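Local coordinates for protein prephenate dehydrogenase (Aquifex aeolicus, PDB 2G5C) that probably catalyses the NAD-dependent oxidative decarboxylation of prephenate to 3-(4-hydroxyphenyl)pyruvate, a step of tyrosine biosynthesis, and binds NAD in a Rossmann-type domain, at residues Ser40-Asp44 and Leu45-Asp49; Ala56-Asp60 and Phe61-Phe65; Leu154-Val157 and Lys158-Glu162. One frame throughout, in Å; residues are numbered along the deposited sequence.

Interaction 1. Residues Ser40-Asp44 and Leu45-Asp49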
ATOM      1  N   SER A  40     -16.089  23.100 -22.950  1.00 35.35           N
ATOM      2  CA  SER A  40     -16.570  24.345 -22.358  1.00 37.31           C
ATOM      3  C   SER A  40     -15.773  24.774 -21.127  1.00 38.51           C
ATOM      4  O   SER A  40     -15.287  25.904 -21.054  1.00 38.45           O
ATOM      5  CB  SER A  40     -18.046  24.206 -21.985  1.00 37.85           C
ATOM      6  OG  SER A  40     -18.240  23.133 -21.080  1.00 40.82           O
ATOM      7  N   LYS A  41     -15.642  23.872 -20.161  1.00 39.56           N
ATOM      8  CA  LYS A  41     -14.899  24.175 -18.947  1.00 39.91           C
ATOM      9  C   LYS A  41     -13.436  24.471 -19.243  1.00 40.74           C
ATOM     10  O   LYS A  41     -12.865  25.419 -18.702  1.00 40.03           O
ATOM     11  CB  LYS A  41     -14.995  23.013 -17.958  1.00 41.83           C
ATOM     12  CG  LYS A  41     -16.335  22.897 -17.260  1.00 43.26           C
ATOM     13  CD  LYS A  41     -16.223  22.019 -16.023  1.00 45.56           C
ATOM     14  CE  LYS A  41     -17.452  22.149 -15.136  1.00 46.27           C
ATOM     15  NZ  LYS A  41     -17.284  21.410 -13.850  1.00 47.73           N
ATOM     16  N   ALA A  42     -12.832  23.660 -20.107  1.00 40.95           N
ATOM     17  CA  ALA A  42     -11.427  23.837 -20.459  1.00 40.75           C
ATOM     18  C   ALA A  42     -11.191  25.211 -21.069  1.00 41.36           C
ATOM     19  O   ALA A  42     -10.147  25.827 -20.848  1.00 40.79           O
ATOM     20  CB  ALA A  42     -10.989  22.748 -21.428  1.00 40.80           C
ATOM     21  N   VAL A  43     -12.168  25.687 -21.835  1.00 41.29           N
ATOM     22  CA  VAL A  43     -12.067  26.992 -22.472  1.00 43.42           C
ATOM     23  C   VAL A  43     -12.165  28.100 -21.431  1.00 44.39           C
ATOM     24  O   VAL A  43     -11.390  29.055 -21.453  1.00 45.01           O
ATOM     25  CB  VAL A  43     -13.183  27.200 -23.518  1.00 43.16           C
ATOM     26  CG1 VAL A  43     -13.066  28.585 -24.130  1.00 42.74           C
ATOM     27  CG2 VAL A  43     -13.086  26.138 -24.604  1.00 43.68           C
ATOM     28  N   ASP A  44     -13.120  27.969 -20.518  1.00 45.55           N
ATOM     29  CA  ASP A  44     -13.300  28.970 -19.476  1.00 46.28           C
ATOM     30  C   ASP A  44     -12.090  28.995 -18.548  1.00 46.65           C
ATOM     31  O   ASP A  44     -11.646  30.060 -18.112  1.00 47.11           O
ATOM     32  CB  ASP A  44     -14.563  28.677 -18.662  1.00 47.47           C
ATOM     33  CG  ASP A  44     -15.822  28.726 -19.500  1.00 47.82           C
ATOM     34  OD1 ASP A  44     -16.002  29.700 -20.260  1.00 50.53           O
ATOM     35  OD2 ASP A  44     -16.640  27.793 -19.393  1.00 48.46           O
ATOM     36  N   LEU A  45     -11.556  27.815 -18.253  1.00 46.50           N
ATOM     37  CA  LEU A  45     -10.407  27.703 -17.366  1.00 46.29           C
ATOM     38  C   LEU A  45      -9.127  28.163 -18.044  1.00 45.15           C
ATOM     39  O   LEU A  45      -8.064  28.197 -17.424  1.00 45.24           O
ATOM     40  CB  LEU A  45     -10.244  26.257 -16.888  1.00 47.22           C
ATOM     41  CG  LEU A  45     -11.406  25.637 -16.109  1.00 47.29           C
ATOM     42  CD1 LEU A  45     -11.008  24.249 -15.632  1.00 46.81           C
ATOM     43  CD2 LEU A  45     -11.767  26.522 -14.925  1.00 48.68           C
ATOM     44  N   GLY A  46      -9.233  28.520 -19.319  1.00 44.77           N
ATOM     45  CA  GLY A  46      -8.063  28.962 -20.052  1.00 43.98           C
ATOM     46  C   GLY A  46      -7.100  27.813 -20.274  1.00 43.11           C
ATOM     47  O   GLY A  46      -5.898  28.022 -20.440  1.00 44.55           O
ATOM     48  N   ILE A  47      -7.629  26.593 -20.260  1.00 41.31           N
ATOM     49  CA  ILE A  47      -6.815  25.401 -20.471  1.00 39.40           C
ATOM     50  C   ILE A  47      -6.471  25.321 -21.954  1.00 38.21           C
ATOM     51  O   ILE A  47      -5.306  25.167 -22.325  1.00 37.91           O
ATOM     52  CB  ILE A  47      -7.579  24.120 -20.081  1.00 39.25           C
ATOM     53  CG1 ILE A  47      -8.152  24.256 -18.668  1.00 39.35           C
ATOM     54  CG2 ILE A  47      -6.645  22.920 -20.159  1.00 37.51           C
ATOM     55  CD1 ILE A  47      -7.106  24.375 -17.590  1.00 38.81           C
ATOM     56  N   ILE A  48      -7.503  25.427 -22.788  1.00 37.24           N
ATOM     57  CA  ILE A  48      -7.356  25.395 -24.238  1.00 36.64           C
ATOM     58  C   ILE A  48      -7.965  26.674 -24.810  1.00 38.15           C
ATOM     59  O   ILE A  48      -8.784  27.325 -24.157  1.00 39.01           O
ATOM     60  CB  ILE A  48      -8.086  24.176 -24.858  1.00 34.20           C
ATOM     61  CG1 ILE A  48      -9.586  24.266 -24.570  1.00 32.78           C
ATOM     62  CG2 ILE A  48      -7.516  22.880 -24.281  1.00 31.58           C
ATOM     63  CD1 ILE A  48     -10.419  23.239 -25.300  1.00 29.93           C
ATOM     64  N   ASP A  49      -7.561  27.033 -26.024  1.00 37.73           N
ATOM     65  CA  ASP A  49      -8.069  28.235 -26.676  1.00 38.45           C
ATOM     66  C   ASP A  49      -9.466  27.990 -27.246  1.00 37.79           C
ATOM     67  O   ASP A  49     -10.332  28.861 -27.199  1.00 37.12           O
ATOM     68  CB  ASP A  49      -7.118  28.662 -27.795  1.00 38.77           C
ATOM     69  CG  ASP A  49      -5.778  29.149 -27.269  1.00 42.06           C
ATOM     70  OD1 ASP A  49      -5.742  30.226 -26.636  1.00 44.16           O
ATOM     71  OD2 ASP A  49      -4.761  28.456 -27.485  1.00 41.54           O
TER

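Interaction 2. Residues Ala56-Asp60 and Phe61-Phe65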
ATOM      1  N   ALA A  56     -14.218  15.549 -36.966  1.00 34.04           N
ATOM      2  CA  ALA A  56     -14.050  16.116 -38.302  1.00 34.87           C
ATOM      3  C   ALA A  56     -13.608  17.576 -38.233  1.00 34.99           C
ATOM      4  O   ALA A  56     -12.755  18.011 -39.006  1.00 35.25           O
ATOM      5  CB  ALA A  56     -15.356  15.997 -39.087  1.00 34.66           C
ATOM      6  N   LYS A  57     -14.191  18.320 -37.296  1.00 35.40           N
ATOM      7  CA  LYS A  57     -13.883  19.736 -37.105  1.00 36.13           C
ATOM      8  C   LYS A  57     -12.399  20.016 -36.896  1.00 36.32           C
ATOM      9  O   LYS A  57     -11.907  21.085 -37.255  1.00 36.96           O
ATOM     10  CB  LYS A  57     -14.654  20.283 -35.902  1.00 37.67           C
ATOM     11  CG  LYS A  57     -15.729  21.306 -36.227  1.00 39.58           C
ATOM     12  CD  LYS A  57     -16.938  20.664 -36.880  1.00 41.61           C
ATOM     13  CE  LYS A  57     -18.106  21.641 -36.941  1.00 44.53           C
ATOM     14  NZ  LYS A  57     -18.506  22.115 -35.578  1.00 45.35           N
ATOM     15  N   VAL A  58     -11.692  19.060 -36.301  1.00 35.55           N
ATOM     16  CA  VAL A  58     -10.269  19.215 -36.023  1.00 33.42           C
ATOM     17  C   VAL A  58      -9.461  19.817 -37.172  1.00 32.94           C
ATOM     18  O   VAL A  58      -8.517  20.582 -36.933  1.00 30.73           O
ATOM     19  CB  VAL A  58      -9.632  17.863 -35.623  1.00 34.14           C
ATOM     20  CG1 VAL A  58      -8.149  18.048 -35.362  1.00 34.66           C
ATOM     21  CG2 VAL A  58     -10.326  17.310 -34.379  1.00 34.55           C
ATOM     22  N   GLU A  59      -9.823  19.484 -38.410  1.00 30.94           N
ATOM     23  CA  GLU A  59      -9.091  20.009 -39.563  1.00 31.08           C
ATOM     24  C   GLU A  59      -9.056  21.536 -39.572  1.00 28.74           C
ATOM     25  O   GLU A  59      -8.146  22.130 -40.146  1.00 27.36           O
ATOM     26  CB  GLU A  59      -9.688  19.501 -40.880  1.00 31.49           C
ATOM     27  CG  GLU A  59     -10.911  20.257 -41.371  1.00 33.72           C
ATOM     28  CD  GLU A  59     -11.302  19.856 -42.784  1.00 33.78           C
ATOM     29  OE1 GLU A  59     -10.396  19.732 -43.642  1.00 36.58           O
ATOM     30  OE2 GLU A  59     -12.509  19.674 -43.045  1.00 32.26           O
ATOM     31  N   ASP A  60     -10.036  22.172 -38.933  1.00 28.62           N
ATOM     32  CA  ASP A  60     -10.068  23.632 -38.881  1.00 29.86           C
ATOM     33  C   ASP A  60      -8.938  24.146 -38.002  1.00 31.22           C
ATOM     34  O   ASP A  60      -8.502  25.288 -38.138  1.00 32.44           O
ATOM     35  CB  ASP A  60     -11.412  24.122 -38.337  1.00 31.02           C
ATOM     36  CG  ASP A  60     -12.550  23.928 -39.323  1.00 31.35           C
ATOM     37  OD1 ASP A  60     -13.722  24.019 -38.905  1.00 33.81           O
ATOM     38  OD2 ASP A  60     -12.275  23.691 -40.517  1.00 30.38           O
ATOM     39  N   PHE A  61      -8.465  23.287 -37.104  1.00 33.29           N
ATOM     40  CA  PHE A  61      -7.381  23.630 -36.189  1.00 34.68           C
ATOM     41  C   PHE A  61      -6.032  23.312 -36.824  1.00 35.22           C
ATOM     42  O   PHE A  61      -4.995  23.782 -36.352  1.00 36.13           O
ATOM     43  CB  PHE A  61      -7.497  22.822 -34.889  1.00 35.39           C
ATOM     44  CG  PHE A  61      -8.815  22.968 -34.177  1.00 36.38           C
ATOM     45  CD1 PHE A  61      -9.175  22.059 -33.183  1.00 36.75           C
ATOM     46  CD2 PHE A  61      -9.683  24.013 -34.474  1.00 37.73           C
ATOM     47  CE1 PHE A  61     -10.377  22.187 -32.490  1.00 36.46           C
ATOM     48  CE2 PHE A  61     -10.892  24.150 -33.787  1.00 37.78           C
ATOM     49  CZ  PHE A  61     -11.237  23.232 -32.792  1.00 38.51           C
ATOM     50  N   SER A  62      -6.056  22.507 -37.885  1.00 35.05           N
ATOM     51  CA  SER A  62      -4.840  22.091 -38.585  1.00 35.59           C
ATOM     52  C   SER A  62      -3.702  21.877 -37.590  1.00 34.74           C
ATOM     53  O   SER A  62      -2.669  22.537 -37.652  1.00 35.97           O
ATOM     54  CB  SER A  62      -4.434  23.138 -39.625  1.00 37.15           C
ATOM     55  OG  SER A  62      -4.110  24.369 -39.007  1.00 40.46           O
ATOM     56  N   PRO A  63      -3.881  20.938 -36.651  1.00 34.87           N
ATOM     57  CA  PRO A  63      -2.851  20.659 -35.645  1.00 33.38           C
ATOM     58  C   PRO A  63      -1.616  19.966 -36.200  1.00 32.51           C
ATOM     59  O   PRO A  63      -1.717  19.098 -37.067  1.00 32.10           O
ATOM     60  CB  PRO A  63      -3.594  19.797 -34.631  1.00 34.03           C
ATOM     61  CG  PRO A  63      -4.547  19.029 -35.495  1.00 35.43           C
ATOM     62  CD  PRO A  63      -5.065  20.079 -36.452  1.00 34.28           C
ATOM     63  N   ASP A  64      -0.447  20.364 -35.705  1.00 31.11           N
ATOM     64  CA  ASP A  64       0.801  19.753 -36.143  1.00 32.24           C
ATOM     65  C   ASP A  64       1.459  18.983 -34.999  1.00 31.67           C
ATOM     66  O   ASP A  64       2.488  18.331 -35.179  1.00 31.33           O
ATOM     67  CB  ASP A  64       1.751  20.814 -36.704  1.00 35.97           C
ATOM     68  CG  ASP A  64       1.868  22.032 -35.816  1.00 38.00           C
ATOM     69  OD1 ASP A  64       2.503  23.014 -36.257  1.00 40.07           O
ATOM     70  OD2 ASP A  64       1.333  22.015 -34.688  1.00 39.97           O
ATOM     71  N   PHE A  65       0.846  19.059 -33.821  1.00 30.35           N
ATOM     72  CA  PHE A  65       1.340  18.363 -32.637  1.00 29.34           C
ATOM     73  C   PHE A  65       0.114  17.845 -31.885  1.00 26.65           C
ATOM     74  O   PHE A  65      -0.688  18.627 -31.393  1.00 26.32           O
ATOM     75  CB  PHE A  65       2.131  19.323 -31.745  1.00 31.40           C
ATOM     76  CG  PHE A  65       2.913  18.636 -30.665  1.00 33.42           C
ATOM     77  CD1 PHE A  65       4.162  18.087 -30.937  1.00 33.59           C
ATOM     78  CD2 PHE A  65       2.387  18.507 -29.383  1.00 34.13           C
ATOM     79  CE1 PHE A  65       4.878  17.416 -29.946  1.00 36.95           C
ATOM     80  CE2 PHE A  65       3.094  17.835 -28.384  1.00 36.38           C
ATOM     81  CZ  PHE A  65       4.340  17.289 -28.666  1.00 36.55           C
TER

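Interaction 3. Residues Leu154-Val157 and Lys158-Glu162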
ATOM      1  N   LEU A 154      11.112  12.051 -32.543  1.00 36.75           N
ATOM      2  CA  LEU A 154      11.437  11.540 -31.210  1.00 35.28           C
ATOM      3  C   LEU A 154      12.091  12.647 -30.394  1.00 36.05           C
ATOM      4  O   LEU A 154      11.691  12.925 -29.262  1.00 35.07           O
ATOM      5  CB  LEU A 154      12.398  10.354 -31.299  1.00 32.65           C
ATOM      6  CG  LEU A 154      12.854   9.792 -29.945  1.00 31.37           C
ATOM      7  CD1 LEU A 154      11.656   9.193 -29.209  1.00 29.54           C
ATOM      8  CD2 LEU A 154      13.933   8.740 -30.145  1.00 28.70           C
ATOM      9  N   LYS A 155      13.105  13.276 -30.985  1.00 36.72           N
ATOM     10  CA  LYS A 155      13.829  14.353 -30.330  1.00 37.71           C
ATOM     11  C   LYS A 155      12.881  15.487 -29.977  1.00 37.05           C
ATOM     12  O   LYS A 155      12.989  16.087 -28.910  1.00 38.82           O
ATOM     13  CB  LYS A 155      14.948  14.877 -31.240  1.00 39.51           C
ATOM     14  CG  LYS A 155      16.048  13.866 -31.528  1.00 40.75           C
ATOM     15  CD  LYS A 155      17.186  14.499 -32.319  1.00 42.05           C
ATOM     16  CE  LYS A 155      18.262  13.477 -32.668  1.00 43.07           C
ATOM     17  NZ  LYS A 155      18.862  12.847 -31.458  1.00 42.77           N
ATOM     18  N   LEU A 156      11.956  15.784 -30.883  1.00 36.49           N
ATOM     19  CA  LEU A 156      10.982  16.841 -30.653  1.00 35.26           C
ATOM     20  C   LEU A 156      10.182  16.538 -29.386  1.00 34.78           C
ATOM     21  O   LEU A 156      10.237  17.287 -28.409  1.00 34.18           O
ATOM     22  CB  LEU A 156      10.035  16.949 -31.851  1.00 35.13           C
ATOM     23  CG  LEU A 156       8.832  17.888 -31.708  1.00 34.93           C
ATOM     24  CD1 LEU A 156       9.303  19.317 -31.521  1.00 34.47           C
ATOM     25  CD2 LEU A 156       7.952  17.771 -32.946  1.00 36.35           C
ATOM     26  N   VAL A 157       9.451  15.427 -29.411  1.00 33.59           N
ATOM     27  CA  VAL A 157       8.630  15.007 -28.282  1.00 33.71           C
ATOM     28  C   VAL A 157       9.432  14.949 -26.985  1.00 34.35           C
ATOM     29  O   VAL A 157       8.922  15.297 -25.922  1.00 33.50           O
ATOM     30  CB  VAL A 157       7.988  13.627 -28.559  1.00 32.83           C
ATOM     31  CG1 VAL A 157       7.208  13.155 -27.345  1.00 31.12           C
ATOM     32  CG2 VAL A 157       7.066  13.723 -29.767  1.00 32.08           C
ATOM     33  N   LYS A 158      10.687  14.512 -27.076  1.00 36.25           N
ATOM     34  CA  LYS A 158      11.552  14.428 -25.905  1.00 37.06           C
ATOM     35  C   LYS A 158      11.781  15.811 -25.309  1.00 37.32           C
ATOM     36  O   LYS A 158      11.586  16.022 -24.112  1.00 36.65           O
ATOM     37  CB  LYS A 158      12.906  13.812 -26.270  1.00 39.34           C
ATOM     38  CG  LYS A 158      13.907  13.827 -25.121  1.00 41.61           C
ATOM     39  CD  LYS A 158      15.233  13.185 -25.503  1.00 44.24           C
ATOM     40  CE  LYS A 158      16.230  13.262 -24.352  1.00 44.61           C
ATOM     41  NZ  LYS A 158      17.554  12.682 -24.716  1.00 47.67           N
ATOM     42  N   ARG A 159      12.195  16.754 -26.147  1.00 38.09           N
ATOM     43  CA  ARG A 159      12.449  18.114 -25.686  1.00 39.61           C
ATOM     44  C   ARG A 159      11.219  18.754 -25.054  1.00 38.30           C
ATOM     45  O   ARG A 159      11.332  19.486 -24.074  1.00 37.71           O
ATOM     46  CB  ARG A 159      12.936  18.993 -26.843  1.00 42.77           C
ATOM     47  CG  ARG A 159      14.305  18.616 -27.390  1.00 48.03           C
ATOM     48  CD  ARG A 159      14.833  19.704 -28.327  1.00 52.53           C
ATOM     49  NE  ARG A 159      16.124  19.362 -28.920  1.00 56.06           N
ATOM     50  CZ  ARG A 159      16.312  18.372 -29.788  1.00 57.71           C
ATOM     51  NH1 ARG A 159      15.287  17.620 -30.167  1.00 58.67           N
ATOM     52  NH2 ARG A 159      17.522  18.134 -30.280  1.00 57.61           N
ATOM     53  N   VAL A 160      10.045  18.481 -25.623  1.00 36.65           N
ATOM     54  CA  VAL A 160       8.799  19.041 -25.111  1.00 35.39           C
ATOM     55  C   VAL A 160       8.546  18.578 -23.679  1.00 35.39           C
ATOM     56  O   VAL A 160       8.267  19.387 -22.793  1.00 35.04           O
ATOM     57  CB  VAL A 160       7.597  18.626 -25.983  1.00 34.94           C
ATOM     58  CG1 VAL A 160       6.316  19.239 -25.431  1.00 35.29           C
ATOM     59  CG2 VAL A 160       7.822  19.067 -27.420  1.00 36.15           C
ATOM     60  N   TRP A 161       8.635  17.271 -23.459  1.00 34.74           N
ATOM     61  CA  TRP A 161       8.426  16.719 -22.127  1.00 35.37           C
ATOM     62  C   TRP A 161       9.407  17.333 -21.134  1.00 36.36           C
ATOM     63  O   TRP A 161       9.039  17.673 -20.012  1.00 36.14           O
ATOM     64  CB  TRP A 161       8.595  15.203 -22.159  1.00 32.18           C
ATOM     65  CG  TRP A 161       7.375  14.476 -22.633  1.00 29.83           C
ATOM     66  CD1 TRP A 161       7.294  13.610 -23.683  1.00 29.05           C
ATOM     67  CD2 TRP A 161       6.077  14.492 -22.024  1.00 27.56           C
ATOM     68  NE1 TRP A 161       6.029  13.079 -23.763  1.00 26.93           N
ATOM     69  CE2 TRP A 161       5.262  13.603 -22.756  1.00 27.91           C
ATOM     70  CE3 TRP A 161       5.523  15.171 -20.929  1.00 27.46           C
ATOM     71  CZ2 TRP A 161       3.919  13.370 -22.428  1.00 25.20           C
ATOM     72  CZ3 TRP A 161       4.190  14.942 -20.603  1.00 23.82           C
ATOM     73  CH2 TRP A 161       3.405  14.048 -21.350  1.00 26.52           C
ATOM     74  N   GLU A 162      10.658  17.477 -21.556  1.00 38.27           N
ATOM     75  CA  GLU A 162      11.681  18.062 -20.701  1.00 41.26           C
ATOM     76  C   GLU A 162      11.334  19.517 -20.398  1.00 42.19           C
ATOM     77  O   GLU A 162      11.648  20.025 -19.322  1.00 42.77           O
ATOM     78  CB  GLU A 162      13.053  17.987 -21.383  1.00 41.62           C
ATOM     79  CG  GLU A 162      13.467  16.577 -21.772  1.00 42.87           C
ATOM     80  CD  GLU A 162      14.866  16.508 -22.355  1.00 43.94           C
ATOM     81  OE1 GLU A 162      15.117  17.134 -23.407  1.00 43.44           O
ATOM     82  OE2 GLU A 162      15.718  15.822 -21.758  1.00 45.56           O
TER

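Interaction 1. Residues Ser40-Asp44 and Leu45-Asp49
The methyl of Ala42 meets Ile47 and Ile48 where the chain leaves helix 36-44. CB of Ala42 lies 3.9 Å from CB of Ile47 and 3.8 Å from CG1 of Ile48, so the methyl sits in the corner between the two branched side chains. CG2 of Val43 lies against the ethyl arm of Ile48, with CG1 of that isoleucine at 4.0 Å and the two side chains set obliquely to each other. In Ile48, CG1 sits between its own backbone N and carbonyl carbon (chi1 62°), which turns the ethyl arm back over Ala42 and the CG2 methyl of Val43.

The backbone under these side chains is held by a compact set of bonds. Leu45 N continues the helical pattern to Lys41 O, and Leu45 CG packs on that same oxygen. Gly46 then takes a positive phi of 69° and turns the chain. Its N binds Val43 O at 3.1 Å, well above the carbonyl plane, whereas Ile47 N reaches back to Ala42 O at 2.7 Å, nearly along the C=O axis. The same Ala42 oxygen receives a weak bond from Ile48 N at 3.3 Å, so one carbonyl at the end of the helix is gripped by two successive amides.

Beyond the turn, Ile47 packs on Ala17 and Lys18 of helix 11-22 and Ile48 on Ile29 of strand 28-32, while Asp49 bonds to Ile29 N and forms a salt bridge with Arg21. The positive-phi glycine, with amides bonded back into the last turn and the apolar contact between Ala42 and Ile47 across it, is a Schellman motif, here ending a helix of the Rossmann-type nucleotide-binding domain and leading the chain into edge strand 50-52.

Interaction 2. Residues Ala56-Asp60 and Phe61-Phe65
Val58 O is the hub of this turn. Phe61 N donates to it at 2.7 Å from above the carbonyl plane, 50° out of it, and Ser62 N adds a weak bond at 3.3 Å. A further weak bond runs from Ser62 N to Glu59 O at 3.1 Å, so the Ser62 amide is shared between two carbonyls. Against the same Val58 oxygen rests CB of Phe61, 3.2 Å away, and the oxygen stands obliquely to the ring.

The apolar half of the contact is made by Val58 and Pro63, whose side chains cross at about a right angle: CG1 of Val58 touches CG of the proline ring at 3.7 Å. That branch lies anti to its backbone N (chi1 179°), which places CG1 beside Pro63, while CD of Pro63 packs over Val58 O at 3.5 Å.

Outside this shell, both partners rest on Leu5 of strand 3-7. The Phe61 ring stacks with Tyr30 and also touches Glu50 and Thr52 of strand 50-52. Farther along, the Asp64 carboxylate takes a bond from Asn3 N just ahead of strand 65-68.

Helical backbone angles at 58-60 give way to a positive phi at Ser62 (37°), which turns the chain. The turn therefore combines one firm amide bond and two weak ones with burial of Val58 against Pro63 and of Phe61 against Tyr30.

Interaction 3. Residues Leu154-Val157 and Lys158-Glu162
Val157 lies alongside Trp161, one helical turn on, and the two side chains point the same way. CG1 of Val157 approaches CD1 of the indole at 3.7 Å. The ring is swung back by a chi1 of -82°, and its CD1 is 3.2 Å from Val157 O, which stands obliquely to the ring. The same oxygen accepts Trp161 N at 3.2 Å in a nearly straight bond (170°). Backbone and side chain of Val157 thus both meet the tryptophan.

On the exposed flank Arg159 runs back alongside Lys155 in the same i to i+4 relation. The arginine chain is extended from CG to NE, then turns its guanidinium so that NH1 makes a tight, edge-on approach to CB of Lys155, at 3.0 Å. Leu156 N also lies at the guanidinium edge, in its plane. The two long chains run side by side, yet NZ of Lys155 and NH2 of Arg159 stay 5.6 Å apart. These like charges probably repel mildly, at a separation solvent could screen.

A third pair, Leu156 and Val160, barely meets, with CG2 of Val160 packing more closely on Leu156 O, at 3.2 Å. That oxygen also accepts the Val160 amide.

The buried face of the helix looks onto the sheet: Val157 touches Leu143 and Thr93, while Trp161 packs on Val141, Leu143 and Val168 and makes edge-to-face contacts with Tyr136 and Phe16. Trp161 comes within about 6 Å, side chain to side chain, of Met12, an NAD-binding residue. One flank polar, the other apolar and set on strands, this amphipathic helix is the crossover of a beta-alpha-beta unit, joining strands 140-143 and 167-170 in the nucleotide-binding domain.

In the fold
All three contacts belong to the nucleotide-binding domain and follow one another along the chain. Interaction 1 closes helix 36-44 before edge strand 50-52, interaction 2 shapes the connection from that strand to strand 65-68, and interaction 3 lies on helix 151-163 near the opposite edge of the same mixed sheet. The centres of interactions 1 and 2 are about 17 Å apart without touching, and those of interactions 1 and 3 about 25 Å apart. Interactions 2 and 3 do meet: CZ of Phe65 packs against CG2 of Val160 at 4.1 Å. Thus interactions 1 and 2 flank strand 50-52 in sequence, interaction 3 covers strands toward the other end, and Phe65 ties strand 65-68 to helix 151-163.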